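PDB 7C6C: chitosanase from Bacillus subtilis subsp. subtilis str. 168, which hydrolyses internal beta-(1->4) linkages between glucosamine residues of partly acetylated chitosan, probably degrading the cell walls of invading fungi. Local coordinates for residues Gly42-Thr47 with Lys112-Leu117; Leu131-Ala136 with Asn221-Asn226; Tyr157-Arg162 with Asp186-Asp191. All blocks are in the same frame, centred on the assembly; numbering follows the deposited sequence.

Interaction 1 of 3, residues Gly42-Thr47 with Lys112-Leu117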
loop_
_atom_site.group_PDB
_atom_site.type_symbol
_atom_site.label_atom_id
_atom_site.label_comp_id
_atom_site.label_asym_id
_atom_site.label_seq_id
_atom_site.Cartn_x
_atom_site.Cartn_y
_atom_site.Cartn_z
ATOM N N GLY A 42 9.554 4.072 -3.745
ATOM C CA GLY A 42 9.733 3.936 -2.311
ATOM C C GLY A 42 8.836 2.911 -1.635
ATOM O O GLY A 42 8.226 2.042 -2.266
ATOM N N ARG A 43 8.761 3.040 -0.305
ATOM C CA ARG A 43 8.215 1.961 0.517
ATOM C C ARG A 43 6.744 1.702 0.234
ATOM O O ARG A 43 6.292 0.560 0.326
ATOM C CB ARG A 43 8.440 2.238 2.009
ATOM C CG ARG A 43 7.788 3.504 2.553
ATOM C CD ARG A 43 7.723 3.516 4.073
ATOM N NE ARG A 43 6.804 2.492 4.550
ATOM C CZ ARG A 43 6.737 2.073 5.809
ATOM N NH1 ARG A 43 7.527 2.607 6.730
ATOM N NH2 ARG A 43 5.883 1.117 6.151
ATOM N N ALA A 44 5.978 2.742 -0.072
ATOM C CA ALA A 44 4.544 2.611 -0.262
ATOM C C ALA A 44 4.143 2.590 -1.724
ATOM O O ALA A 44 2.946 2.627 -2.027
ATOM C CB ALA A 44 3.810 3.739 0.461
ATOM N N GLY A 45 5.104 2.553 -2.640
ATOM C CA GLY A 45 4.737 2.783 -4.024
ATOM C C GLY A 45 4.071 4.128 -4.207
ATOM O O GLY A 45 3.033 4.225 -4.872
ATOM N N PHE A 46 4.632 5.168 -3.590
ATOM C CA PHE A 46 4.154 6.525 -3.820
ATOM C C PHE A 46 4.266 6.848 -5.308
ATOM O O PHE A 46 5.307 6.602 -5.919
ATOM C CB PHE A 46 5.042 7.516 -3.060
ATOM C CG PHE A 46 5.256 7.212 -1.586
ATOM C CD1 PHE A 46 4.313 7.574 -0.635
ATOM C CD2 PHE A 46 6.465 6.670 -1.145
ATOM C CE1 PHE A 46 4.548 7.352 0.708
ATOM C CE2 PHE A 46 6.693 6.455 0.199
ATOM C CZ PHE A 46 5.735 6.796 1.124
ATOM N N THR A 47 3.228 7.432 -5.896
ATOM C CA THR A 47 3.242 7.645 -7.338
ATOM C C THR A 47 3.256 9.125 -7.697
ATOM O O THR A 47 2.778 9.980 -6.946
ATOM C CB THR A 47 2.076 6.938 -8.035
ATOM O OG1 THR A 47 0.838 7.378 -7.464
ATOM C CG2 THR A 47 2.191 5.422 -7.900
ATOM N N LYS A 112 6.958 9.250 7.354
ATOM C CA LYS A 112 5.951 10.215 7.780
ATOM C C LYS A 112 4.771 10.244 6.816
ATOM O O LYS A 112 3.613 10.229 7.241
ATOM C CB LYS A 112 6.575 11.602 7.919
ATOM C CG LYS A 112 5.560 12.661 8.281
ATOM C CD LYS A 112 6.212 13.998 8.632
ATOM C CE LYS A 112 5.538 15.168 7.909
ATOM N NZ LYS A 112 5.651 16.443 8.660
ATOM N N VAL A 113 5.044 10.294 5.510
ATOM C CA VAL A 113 3.955 10.312 4.537
ATOM C C VAL A 113 3.183 8.998 4.578
ATOM O O VAL A 113 1.947 8.987 4.532
ATOM C CB VAL A 113 4.490 10.655 3.134
ATOM C CG1 VAL A 113 3.378 10.612 2.104
ATOM C CG2 VAL A 113 5.119 12.032 3.163
ATOM N N ASN A 114 3.893 7.870 4.692
ATOM C CA ASN A 114 3.209 6.588 4.820
ATOM C C ASN A 114 2.294 6.570 6.032
ATOM O O ASN A 114 1.169 6.059 5.967
ATOM C CB ASN A 114 4.223 5.456 4.923
ATOM C CG ASN A 114 3.554 4.121 5.126
ATOM O OD1 ASN A 114 2.921 3.599 4.209
ATOM N ND2 ASN A 114 3.655 3.570 6.335
ATOM N N ASP A 115 2.764 7.115 7.154
ATOM C CA ASP A 115 1.950 7.107 8.362
ATOM C C ASP A 115 0.691 7.942 8.166
ATOM O O ASP A 115 -0.415 7.529 8.543
ATOM C CB ASP A 115 2.781 7.633 9.532
ATOM C CG ASP A 115 2.046 7.560 10.843
ATOM O OD1 ASP A 115 1.719 6.437 11.274
ATOM O OD2 ASP A 115 1.798 8.625 11.443
ATOM N N HIS A 116 0.843 9.115 7.556
ATOM C CA HIS A 116 -0.265 10.051 7.428
ATOM C C HIS A 116 -1.258 9.616 6.357
ATOM O O HIS A 116 -2.471 9.777 6.538
ATOM C CB HIS A 116 0.295 11.434 7.101
ATOM C CG HIS A 116 -0.750 12.493 6.959
ATOM N ND1 HIS A 116 -1.560 12.890 8.004
ATOM C CD2 HIS A 116 -1.119 13.242 5.893
ATOM C CE1 HIS A 116 -2.376 13.841 7.587
ATOM N NE2 HIS A 116 -2.135 14.069 6.308
ATOM N N LEU A 117 -0.772 9.075 5.240
ATOM C CA LEU A 117 -1.651 8.746 4.123
ATOM C C LEU A 117 -2.195 7.329 4.177
ATOM O O LEU A 117 -3.282 7.075 3.649
ATOM C CB LEU A 117 -0.914 8.907 2.790
ATOM C CG LEU A 117 -0.474 10.317 2.389
ATOM C CD1 LEU A 117 -0.007 10.310 0.945
ATOM C CD2 LEU A 117 -1.587 11.334 2.583
HETATM O O HOH W 1 4.557 1.744 2.982
#
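Arg43 lays its guanidinium over the side-chain amide of Asn114, the two planes only 16° apart, with NH2 of Arg43 3.3 Å from ND2 of Asn114. Both atoms are donors and do not bond each other; the near-parallel planes make the contact a stack, and each donor bonds elsewhere: NH2 pairs with Glu12 and ND2 with the hydroxyl of Tyr141, while NH1 forms a salt bridge to Asp111. The arginine chain starts with CG between the backbone N and the carbonyl carbon (chi1 61°), and a bend at chi3 then turns the guanidinium over the amide. A water bridges the flank of the stack, accepting from Arg43 NE at 2.8 Å and donating to Asn114 OD1 at 2.8 Å; together with the Tyr141 bond to ND2, this holds the rotation of the amide. Ala44 follows, its CB 3.9 Å from the same OD1 and also 3.6 Å above one face of the Phe46 ring. Phe46 then changes the chemistry to apolar: its CE1 meets CG1 of Val113 at 3.7 Å, while the backbone N of Asn114 sits at the ring edge. The type I turn from Gly42 to Gly45 carries Arg43 and Ala44 at its middle positions, making a beta hairpin of strands 39-41 and 46-47 set against helix 104-128 in this lysozyme-clan family 46 enzyme, the side chain of Ala44 about 7 Å from that of Glu19, the predicted proton donor.

Interaction 2 of 3, residues Leu131-Ala136 with Asn221-Asn226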
loop_
_atom_site.group_PDB
_atom_site.type_symbol
_atom_site.label_atom_id
_atom_site.label_comp_id
_atom_site.label_asym_id
_atom_site.label_seq_id
_atom_site.Cartn_x
_atom_site.Cartn_y
_atom_site.Cartn_z
ATOM N N LEU A 131 -13.039 -3.625 13.523
ATOM C CA LEU A 131 -12.075 -4.706 13.383
ATOM C C LEU A 131 -11.255 -4.829 14.661
ATOM O O LEU A 131 -10.767 -3.831 15.200
ATOM C CB LEU A 131 -11.161 -4.443 12.185
ATOM C CG LEU A 131 -11.895 -4.210 10.861
ATOM C CD1 LEU A 131 -10.919 -4.142 9.707
ATOM C CD2 LEU A 131 -12.934 -5.288 10.618
ATOM N N LYS A 132 -11.124 -6.057 15.163
ATOM C CA LYS A 132 -10.335 -6.306 16.358
ATOM C C LYS A 132 -9.063 -7.100 16.112
ATOM O O LYS A 132 -8.160 -7.055 16.953
ATOM C CB LYS A 132 -11.175 -7.035 17.416
ATOM C CG LYS A 132 -12.342 -6.220 17.949
ATOM C CD LYS A 132 -13.115 -6.997 19.009
ATOM C CE LYS A 132 -14.191 -6.143 19.662
ATOM N NZ LYS A 132 -14.998 -6.933 20.631
ATOM N N THR A 133 -8.959 -7.825 15.000
ATOM C CA THR A 133 -7.820 -8.711 14.814
ATOM C C THR A 133 -6.673 -7.994 14.119
ATOM O O THR A 133 -6.870 -7.131 13.257
ATOM C CB THR A 133 -8.178 -9.978 14.027
ATOM O OG1 THR A 133 -8.476 -9.642 12.664
ATOM C CG2 THR A 133 -9.343 -10.737 14.666
ATOM N N ALA A 134 -5.459 -8.382 14.495
ATOM C CA ALA A 134 -4.286 -7.829 13.837
ATOM C C ALA A 134 -4.269 -8.187 12.357
ATOM O O ALA A 134 -3.868 -7.365 11.525
ATOM C CB ALA A 134 -3.017 -8.322 14.532
ATOM N N LEU A 135 -4.690 -9.408 12.005
ATOM C CA LEU A 135 -4.679 -9.792 10.597
ATOM C C LEU A 135 -5.615 -8.904 9.781
ATOM O O LEU A 135 -5.250 -8.423 8.707
ATOM C CB LEU A 135 -5.025 -11.271 10.420
ATOM C CG LEU A 135 -5.153 -11.718 8.957
ATOM C CD1 LEU A 135 -3.870 -11.472 8.151
ATOM C CD2 LEU A 135 -5.561 -13.172 8.872
ATOM N N ALA A 136 -6.829 -8.660 10.277
ATOM C CA ALA A 136 -7.734 -7.803 9.513
ATOM C C ALA A 136 -7.162 -6.399 9.355
ATOM O O ALA A 136 -7.233 -5.812 8.269
ATOM C CB ALA A 136 -9.113 -7.754 10.161
ATOM N N ASN A 221 -5.349 -19.815 11.037
ATOM C CA ASN A 221 -5.927 -19.233 12.247
ATOM C C ASN A 221 -4.927 -18.348 12.990
ATOM O O ASN A 221 -4.884 -18.324 14.218
ATOM C CB ASN A 221 -6.570 -20.272 13.169
ATOM C CG ASN A 221 -7.551 -19.645 14.136
ATOM O OD1 ASN A 221 -8.192 -18.639 13.823
ATOM N ND2 ASN A 221 -7.672 -20.233 15.316
ATOM N N ASN A 222 -4.128 -17.602 12.243
ATOM C CA ASN A 222 -3.126 -16.711 12.832
ATOM C C ASN A 222 -3.610 -15.258 12.789
ATOM O O ASN A 222 -2.958 -14.366 12.243
ATOM C CB ASN A 222 -1.785 -16.897 12.124
ATOM C CG ASN A 222 -0.650 -16.153 12.795
ATOM O OD1 ASN A 222 -0.755 -15.746 13.955
ATOM N ND2 ASN A 222 0.455 -15.970 12.064
ATOM N N TYR A 223 -4.788 -15.022 13.386
ATOM C CA TYR A 223 -5.408 -13.698 13.332
ATOM C C TYR A 223 -4.696 -12.666 14.197
ATOM O O TYR A 223 -4.886 -11.464 13.981
ATOM C CB TYR A 223 -6.893 -13.775 13.678
ATOM C CG TYR A 223 -7.723 -14.360 12.563
ATOM C CD1 TYR A 223 -7.870 -15.735 12.442
ATOM C CD2 TYR A 223 -8.351 -13.546 11.626
ATOM C CE1 TYR A 223 -8.622 -16.287 11.432
ATOM C CE2 TYR A 223 -9.103 -14.094 10.600
ATOM C CZ TYR A 223 -9.235 -15.472 10.515
ATOM O OH TYR A 223 -9.981 -16.053 9.515
ATOM N N ASN A 224 -3.882 -13.094 15.158
ATOM C CA ASN A 224 -3.061 -12.166 15.923
ATOM C C ASN A 224 -1.755 -11.825 15.224
ATOM O O ASN A 224 -0.974 -11.026 15.756
ATOM C CB ASN A 224 -2.766 -12.713 17.320
ATOM C CG ASN A 224 -2.409 -11.616 18.310
ATOM O OD1 ASN A 224 -3.099 -10.601 18.406
ATOM N ND2 ASN A 224 -1.324 -11.808 19.037
ATOM N N LEU A 225 -1.500 -12.411 14.055
ATOM C CA LEU A 225 -0.286 -12.131 13.289
ATOM C C LEU A 225 0.958 -12.403 14.131
ATOM O O LEU A 225 1.890 -11.598 14.182
ATOM C CB LEU A 225 -0.282 -10.709 12.714
ATOM C CG LEU A 225 0.359 -10.480 11.343
ATOM C CD1 LEU A 225 -0.292 -11.321 10.260
ATOM C CD2 LEU A 225 0.272 -9.005 10.993
ATOM N N ASN A 226 0.946 -13.546 14.816
ATOM C CA ASN A 226 2.116 -14.017 15.539
ATOM C C ASN A 226 3.173 -14.515 14.557
ATOM O O ASN A 226 2.880 -14.876 13.416
ATOM C CB ASN A 226 1.733 -15.175 16.461
ATOM C CG ASN A 226 0.784 -14.763 17.573
ATOM O OD1 ASN A 226 0.778 -13.619 18.013
ATOM N ND2 ASN A 226 -0.009 -15.707 18.043
HETATM O O HOH W 2 -5.356 -9.740 17.117
#
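Tyr223 offers its carbonyl oxygen to the opening turn of helix 134-147, where Leu135 N donates to Tyr223 O at 2.9 Å. The bond is fairly straight at nitrogen (157°), though the donor stands 30° out of the carbonyl plane. Round this bond the surfaces interlock. The small methyl of Ala134 sits against the bend of the opposing turn, CB lying 3.6 Å from Asn224 O and 4.1 Å from Leu225 CB. Beside it the forked end of Leu135 fits between the Tyr223 ring and Leu225: with CG trans to the backbone N (chi1 175°), its CD2 lies over one face of the ring, 3.9 Å from CD2 of Tyr223, and its CD1 reaches CD1 of Leu225. Thr133 runs alongside Tyr223, pointing the same way, with CB to CB 4.0 Å and its hydroxyl near the ring edge. At the outer side a water accepts from Ala134 N and donates to Asn224 OD1. The hydroxyl of Thr133 is held by Glu177 and accepts from Ala136 N at 3.1 Å. The second segment is shaped by a type I turn from Asn222 to Leu225, following the Schellman motif at Asn221, and the Asn222 side chain braces it by bonding both N and O of Asn226. The whole is a helix N-terminus, N-capped by Thr133, docked on a beta turn.

Interaction 3 of 3, residues Tyr157-Arg162 with Asp186-Asp191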
loop_
_atom_site.group_PDB
_atom_site.type_symbol
_atom_site.label_atom_id
_atom_site.label_comp_id
_atom_site.label_asym_id
_atom_site.label_seq_id
_atom_site.Cartn_x
_atom_site.Cartn_y
_atom_site.Cartn_z
ATOM N N TYR A 157 -12.006 2.512 0.814
ATOM C CA TYR A 157 -13.322 2.584 1.442
ATOM C C TYR A 157 -14.413 2.008 0.546
ATOM O O TYR A 157 -15.396 1.460 1.055
ATOM C CB TYR A 157 -13.632 4.012 1.897
ATOM C CG TYR A 157 -14.866 4.127 2.769
ATOM C CD1 TYR A 157 -15.067 3.272 3.848
ATOM C CD2 TYR A 157 -15.830 5.096 2.514
ATOM C CE1 TYR A 157 -16.195 3.373 4.640
ATOM C CE2 TYR A 157 -16.960 5.204 3.300
ATOM C CZ TYR A 157 -17.136 4.343 4.362
ATOM O OH TYR A 157 -18.258 4.444 5.149
ATOM N N ALA A 158 -14.259 2.102 -0.779
ATOM C CA ALA A 158 -15.203 1.432 -1.670
ATOM C C ALA A 158 -15.210 -0.072 -1.426
ATOM O O ALA A 158 -16.271 -0.707 -1.417
ATOM C CB ALA A 158 -14.868 1.735 -3.130
ATOM N N LEU A 159 -14.031 -0.657 -1.209
ATOM C CA LEU A 159 -13.963 -2.087 -0.920
ATOM C C LEU A 159 -14.605 -2.413 0.424
ATOM O O LEU A 159 -15.303 -3.427 0.552
ATOM C CB LEU A 159 -12.513 -2.567 -0.946
ATOM C CG LEU A 159 -11.781 -2.404 -2.280
ATOM C CD1 LEU A 159 -10.415 -3.035 -2.202
ATOM C CD2 LEU A 159 -12.574 -2.981 -3.447
ATOM N N ILE A 160 -14.372 -1.577 1.441
ATOM C CA ILE A 160 -15.005 -1.789 2.742
ATOM C C ILE A 160 -16.521 -1.768 2.603
ATOM O O ILE A 160 -17.223 -2.653 3.109
ATOM C CB ILE A 160 -14.515 -0.748 3.766
ATOM C CG1 ILE A 160 -13.060 -1.000 4.159
ATOM C CG2 ILE A 160 -15.409 -0.746 5.006
ATOM C CD1 ILE A 160 -12.474 0.103 5.008
ATOM N N LYS A 161 -17.050 -0.759 1.905
ATOM C CA LYS A 161 -18.498 -0.640 1.773
ATOM C C LYS A 161 -19.089 -1.804 0.987
ATOM O O LYS A 161 -20.153 -2.323 1.346
ATOM C CB LYS A 161 -18.867 0.700 1.137
ATOM C CG LYS A 161 -18.678 1.890 2.066
ATOM C CD LYS A 161 -19.164 3.185 1.436
ATOM C CE LYS A 161 -18.331 3.568 0.226
ATOM N NZ LYS A 161 -18.781 4.874 -0.344
ATOM N N ARG A 162 -18.416 -2.238 -0.080
ATOM C CA ARG A 162 -18.923 -3.373 -0.844
ATOM C C ARG A 162 -18.909 -4.646 -0.012
ATOM O O ARG A 162 -19.827 -5.469 -0.115
ATOM C CB ARG A 162 -18.131 -3.549 -2.139
ATOM C CG ARG A 162 -18.404 -2.441 -3.134
ATOM C CD ARG A 162 -18.376 -2.924 -4.566
ATOM N NE ARG A 162 -17.027 -3.249 -5.012
ATOM C CZ ARG A 162 -16.175 -2.369 -5.527
ATOM N NH1 ARG A 162 -16.521 -1.094 -5.656
ATOM N NH2 ARG A 162 -14.974 -2.766 -5.912
ATOM N N ASP A 186 -12.378 -11.639 -0.858
ATOM C CA ASP A 186 -13.083 -11.922 -2.108
ATOM C C ASP A 186 -13.351 -10.643 -2.894
ATOM O O ASP A 186 -13.143 -10.588 -4.113
ATOM C CB ASP A 186 -14.420 -12.603 -1.809
ATOM C CG ASP A 186 -14.267 -14.026 -1.333
ATOM O OD1 ASP A 186 -13.158 -14.589 -1.437
ATOM O OD2 ASP A 186 -15.283 -14.588 -0.868
ATOM N N VAL A 187 -13.853 -9.613 -2.207
ATOM C CA VAL A 187 -14.153 -8.339 -2.852
ATOM C C VAL A 187 -12.883 -7.721 -3.421
ATOM O O VAL A 187 -12.871 -7.203 -4.543
ATOM C CB VAL A 187 -14.856 -7.404 -1.849
ATOM C CG1 VAL A 187 -14.851 -5.967 -2.349
ATOM C CG2 VAL A 187 -16.283 -7.881 -1.585
ATOM N N ARG A 188 -11.791 -7.771 -2.659
ATOM C CA ARG A 188 -10.538 -7.213 -3.152
ATOM C C ARG A 188 -10.020 -7.988 -4.356
ATOM O O ARG A 188 -9.559 -7.387 -5.331
ATOM C CB ARG A 188 -9.496 -7.167 -2.035
ATOM C CG ARG A 188 -8.212 -6.506 -2.480
ATOM C CD ARG A 188 -7.251 -6.278 -1.332
ATOM N NE ARG A 188 -6.049 -5.616 -1.817
ATOM C CZ ARG A 188 -4.889 -5.591 -1.170
ATOM N NH1 ARG A 188 -4.771 -6.187 0.013
ATOM N NH2 ARG A 188 -3.845 -4.972 -1.717
ATOM N N TYR A 189 -10.084 -9.322 -4.306
ATOM C CA TYR A 189 -9.686 -10.125 -5.459
ATOM C C TYR A 189 -10.453 -9.703 -6.705
ATOM O O TYR A 189 -9.868 -9.509 -7.776
ATOM C CB TYR A 189 -9.928 -11.607 -5.169
ATOM C CG TYR A 189 -9.611 -12.505 -6.342
ATOM C CD1 TYR A 189 -8.330 -13.006 -6.529
ATOM C CD2 TYR A 189 -10.587 -12.843 -7.274
ATOM C CE1 TYR A 189 -8.029 -13.822 -7.600
ATOM C CE2 TYR A 189 -10.294 -13.656 -8.351
ATOM C CZ TYR A 189 -9.014 -14.144 -8.507
ATOM O OH TYR A 189 -8.704 -14.956 -9.574
ATOM N N ASP A 190 -11.774 -9.569 -6.580
ATOM C CA ASP A 190 -12.590 -9.182 -7.725
ATOM C C ASP A 190 -12.183 -7.813 -8.247
ATOM O O ASP A 190 -12.160 -7.582 -9.461
ATOM C CB ASP A 190 -14.068 -9.181 -7.336
ATOM C CG ASP A 190 -14.618 -10.577 -7.115
ATOM O OD1 ASP A 190 -13.991 -11.554 -7.578
ATOM O OD2 ASP A 190 -15.687 -10.692 -6.483
ATOM N N ASP A 191 -11.849 -6.893 -7.346
ATOM C CA ASP A 191 -11.461 -5.557 -7.783
ATOM C C ASP A 191 -10.111 -5.568 -8.492
ATOM O O ASP A 191 -9.914 -4.838 -9.471
ATOM C CB ASP A 191 -11.434 -4.602 -6.594
ATOM C CG ASP A 191 -11.247 -3.173 -7.020
ATOM O OD1 ASP A 191 -12.146 -2.681 -7.727
ATOM O OD2 ASP A 191 -10.218 -2.556 -6.675
HETATM O O HOH W 3 -14.864 -5.686 -5.839
#
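Arg162 NH2 is held from two directions within this contact: a bridging water accepts from it at 2.9 Å and passes the link on to Val187 O, at 2.8 Å from the water, while Asp191 OD1 makes a salt bridge with the same NH2 at 3.4 Å, its hydrogen bond weak. That bond is bent, 126° at the hydrogen, and OD1 lies near the guanidinium plane at its edge, though the carboxylate plane is turned by 50°. The arginine chain bends at chi2 and chi3 to bring its end to Asp191, while its CB rests near Val187 CG1; its NH1 is bonded to the carbonyl of Pro153. Asp191 OD1 also lies close to a carboxylate oxygen of Asp154, so the positive charge of Arg162 would be expected to offset the repulsion between the two carboxylates. These groups flank a packing of two helices, 156-167 and 177-193, whose short segments have axes 9.7 Å apart at closest, with 129° between their N-to-C directions, part of the largely helical body of this family 46 hydrolase. Beneath the polar edge, Leu159 forks between the partners: CD2 meets Asp191 CB at 3.7 Å and Val187 CG1 at 3.9 Å, and CD1 touches Arg188 CG at 4.1 Å. Arg188 then runs out extended to Asp142, Gln146 and His147 of helix 134-147, its side chain about 7 Å from that of Glu19, the predicted proton donor.

How the interactions relate
Interaction 1 lies nearest the middle of the chain, its centre about 8 Å from that of the chain, and joins a beta hairpin to helix 104-128; interaction 3 is also buried but packs helix on helix, and interaction 2 is only partly buried, its centre about 18 Å from that of the chain. Helix 134-147 connects them: its start takes part in interaction 2, Tyr141 and Ile145 meet Asn114 of interaction 1, and Thr143 and His147 meet interaction 3. The chemistry differs accordingly. Stacked planes mark 42-47 with 112-117, a direct backbone bond marks 131-136 with 221-226, and a salt bridge with a weak hydrogen bond beside an apolar layer marks 157-162 with 186-191. Each also carries a bridging water.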